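Local coordinates for glutathione reductase (Bartonella henselae, PDB 3O0H), which probably catalyses the NADPH-dependent reduction of glutathione disulfide to glutathione, using bound FAD and a redox-active disulfide, at residues B[390-395]-B[472-477]. Sequence-based numbering, arbitrary orientation.
Sequences IYRTVF and PSYVYE
Ile390 and Tyr474 form an antiparallel hydrogen-bonded pair at a classic beta bulge, with Ser473 and Tyr474 both facing Ile390: Ile390 N gives a nearly straight bond to Tyr474 O (3.0 Å), while Ile390 O takes one from Ser473 N (2.8 Å) and a weak one from Tyr474 N (3.5 Å). Ile390 CB lies over the face of the Tyr474 ring, a CH-pi contact 4.1 Å from the centroid. Its CG1 touches Tyr474 CE1 (3.6 Å) and the edge of the Tyr476 ring, CG2 rests against CZ and OH of Tyr474, and CD1, the tip, carries on past both rings, 4.5 Å from Tyr476 CE2. Beta-branching suits this place, spreading two arms along the ring. Tyr474 CG sits between its own backbone N and carbonyl carbon (chi1 49°), which lays the ring alongside Ile390. Serine's short side chain brings OG back to accept the N-H of Arg392 (Arg392 N to Ser473 OG, 3.0 Å). On the opposite sheet face from Ile390, apolar Pro472 suits the Tyr391 ring, setting CB over it in a CH-pi contact. Tyrosine offers Ile390 an apolar ring and Glu378 a hydroxyl: Glu378 OE2 is hydrogen-bonded to Tyr474 OH and Tyr476 OH, tying both rings to helix 378-384. Strand 409-416 flanks strand 387-395 opposite 474-477 in the dimerisation-domain sheet.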
loop_
_atom_site.group_PDB
_atom_site.type_symbol
_atom_site.label_atom_id
_atom_site.label_comp_id
_atom_site.label_asym_id
_atom_site.label_seq_id
_atom_site.Cartn_x
_atom_site.Cartn_y
_atom_site.Cartn_z
ATOM N N ILE B 390 -10.219 -5.237 20.701
ATOM C CA ILE B 390 -10.445 -4.530 19.436
ATOM C C ILE B 390 -9.597 -3.254 19.400
ATOM O O ILE B 390 -9.684 -2.401 20.303
ATOM C CB ILE B 390 -11.906 -4.140 19.287
ATOM C CG1 ILE B 390 -12.818 -5.372 19.312
ATOM C CG2 ILE B 390 -12.096 -3.317 17.996
ATOM C CD1 ILE B 390 -12.598 -6.308 18.143
ATOM N N TYR B 391 -8.808 -3.109 18.348
ATOM C CA TYR B 391 -7.999 -1.936 18.145
ATOM C C TYR B 391 -8.511 -1.311 16.858
ATOM O O TYR B 391 -8.346 -1.888 15.782
ATOM C CB TYR B 391 -6.510 -2.274 18.029
ATOM C CG TYR B 391 -5.970 -2.948 19.295
ATOM C CD1 TYR B 391 -5.215 -2.239 20.223
ATOM C CD2 TYR B 391 -6.188 -4.313 19.523
ATOM C CE1 TYR B 391 -4.707 -2.863 21.386
ATOM C CE2 TYR B 391 -5.685 -4.958 20.689
ATOM C CZ TYR B 391 -4.951 -4.228 21.606
ATOM O OH TYR B 391 -4.462 -4.841 22.723
ATOM N N ARG B 392 -9.184 -0.176 17.018
ATOM C CA ARG B 392 -9.961 0.472 15.961
ATOM C C ARG B 392 -9.558 1.922 15.806
ATOM O O ARG B 392 -9.471 2.672 16.795
ATOM C CB ARG B 392 -11.431 0.402 16.340
ATOM C CG ARG B 392 -12.424 0.855 15.271
ATOM C CD ARG B 392 -13.859 0.711 15.784
ATOM N NE ARG B 392 -14.866 1.025 14.765
ATOM C CZ ARG B 392 -15.225 2.260 14.406
ATOM N NH1 ARG B 392 -14.662 3.324 14.967
ATOM N NH2 ARG B 392 -16.161 2.442 13.477
ATOM N N THR B 393 -9.344 2.343 14.559
ATOM C CA THR B 393 -9.062 3.748 14.296
ATOM C C THR B 393 -9.678 4.193 12.995
ATOM O O THR B 393 -9.606 3.479 12.015
ATOM C CB THR B 393 -7.527 4.080 14.305
ATOM O OG1 THR B 393 -7.369 5.504 14.191
ATOM C CG2 THR B 393 -6.770 3.378 13.176
ATOM N N VAL B 394 -10.276 5.388 13.006
ATOM C CA VAL B 394 -10.772 6.031 11.797
ATOM C C VAL B 394 -10.054 7.381 11.806
ATOM O O VAL B 394 -10.129 8.104 12.787
ATOM C CB VAL B 394 -12.297 6.283 11.817
ATOM C CG1 VAL B 394 -12.716 7.117 10.558
ATOM C CG2 VAL B 394 -13.090 4.990 11.903
ATOM N N PHE B 395 -9.298 7.691 10.771
ATOM C CA PHE B 395 -8.550 8.930 10.780
ATOM C C PHE B 395 -8.540 9.555 9.386
ATOM O O PHE B 395 -8.836 8.910 8.403
ATOM C CB PHE B 395 -7.133 8.694 11.335
ATOM C CG PHE B 395 -6.277 7.813 10.457
ATOM C CD1 PHE B 395 -5.453 8.380 9.463
ATOM C CD2 PHE B 395 -6.337 6.447 10.572
ATOM C CE1 PHE B 395 -4.700 7.579 8.626
ATOM C CE2 PHE B 395 -5.557 5.612 9.737
ATOM C CZ PHE B 395 -4.743 6.186 8.768
ATOM N N PRO B 472 -6.123 -0.896 23.670
ATOM C CA PRO B 472 -7.348 -1.287 22.973
ATOM C C PRO B 472 -8.390 -0.176 22.982
ATOM O O PRO B 472 -8.425 0.590 23.932
ATOM C CB PRO B 472 -7.892 -2.459 23.786
ATOM C CG PRO B 472 -6.985 -2.652 24.970
ATOM C CD PRO B 472 -5.862 -1.678 24.896
ATOM N N SER B 473 -9.226 -0.127 21.934
ATOM C CA SER B 473 -10.429 0.721 21.886
ATOM C C SER B 473 -11.464 0.197 22.888
ATOM O O SER B 473 -12.094 0.955 23.662
ATOM C CB SER B 473 -11.013 0.718 20.466
ATOM O OG SER B 473 -10.071 1.205 19.508
ATOM N N TYR B 474 -11.632 -1.116 22.901
ATOM C CA TYR B 474 -12.461 -1.767 23.906
ATOM C C TYR B 474 -12.233 -3.276 23.867
ATOM O O TYR B 474 -11.484 -3.771 23.029
ATOM C CB TYR B 474 -13.935 -1.411 23.710
ATOM C CG TYR B 474 -14.399 -1.586 22.291
ATOM C CD1 TYR B 474 -14.814 -2.831 21.834
ATOM C CD2 TYR B 474 -14.435 -0.505 21.410
ATOM C CE1 TYR B 474 -15.255 -3.010 20.553
ATOM C CE2 TYR B 474 -14.869 -0.666 20.103
ATOM C CZ TYR B 474 -15.265 -1.928 19.677
ATOM O OH TYR B 474 -15.699 -2.117 18.400
ATOM N N VAL B 475 -12.871 -4.007 24.772
ATOM C CA VAL B 475 -12.600 -5.444 24.908
ATOM C C VAL B 475 -13.897 -6.188 25.178
ATOM O O VAL B 475 -14.785 -5.659 25.838
ATOM C CB VAL B 475 -11.593 -5.694 26.081
ATOM C CG1 VAL B 475 -11.520 -7.169 26.490
ATOM C CG2 VAL B 475 -10.216 -5.162 25.738
ATOM N N TYR B 476 -14.004 -7.406 24.667
ATOM C CA TYR B 476 -15.094 -8.303 25.002
ATOM C C TYR B 476 -14.581 -9.418 25.909
ATOM O O TYR B 476 -13.477 -9.918 25.726
ATOM C CB TYR B 476 -15.693 -8.952 23.761
ATOM C CG TYR B 476 -16.342 -8.001 22.763
ATOM C CD1 TYR B 476 -17.697 -7.658 22.865
ATOM C CD2 TYR B 476 -15.612 -7.486 21.703
ATOM C CE1 TYR B 476 -18.301 -6.808 21.915
ATOM C CE2 TYR B 476 -16.197 -6.636 20.765
ATOM C CZ TYR B 476 -17.529 -6.312 20.876
ATOM O OH TYR B 476 -18.077 -5.485 19.956
ATOM N N GLU B 477 -15.393 -9.787 26.882
ATOM C CA GLU B 477 -15.182 -11.000 27.674
ATOM C C GLU B 477 -16.498 -11.777 27.596
ATOM O O GLU B 477 -17.557 -11.233 27.887
ATOM C CB GLU B 477 -14.817 -10.668 29.137
#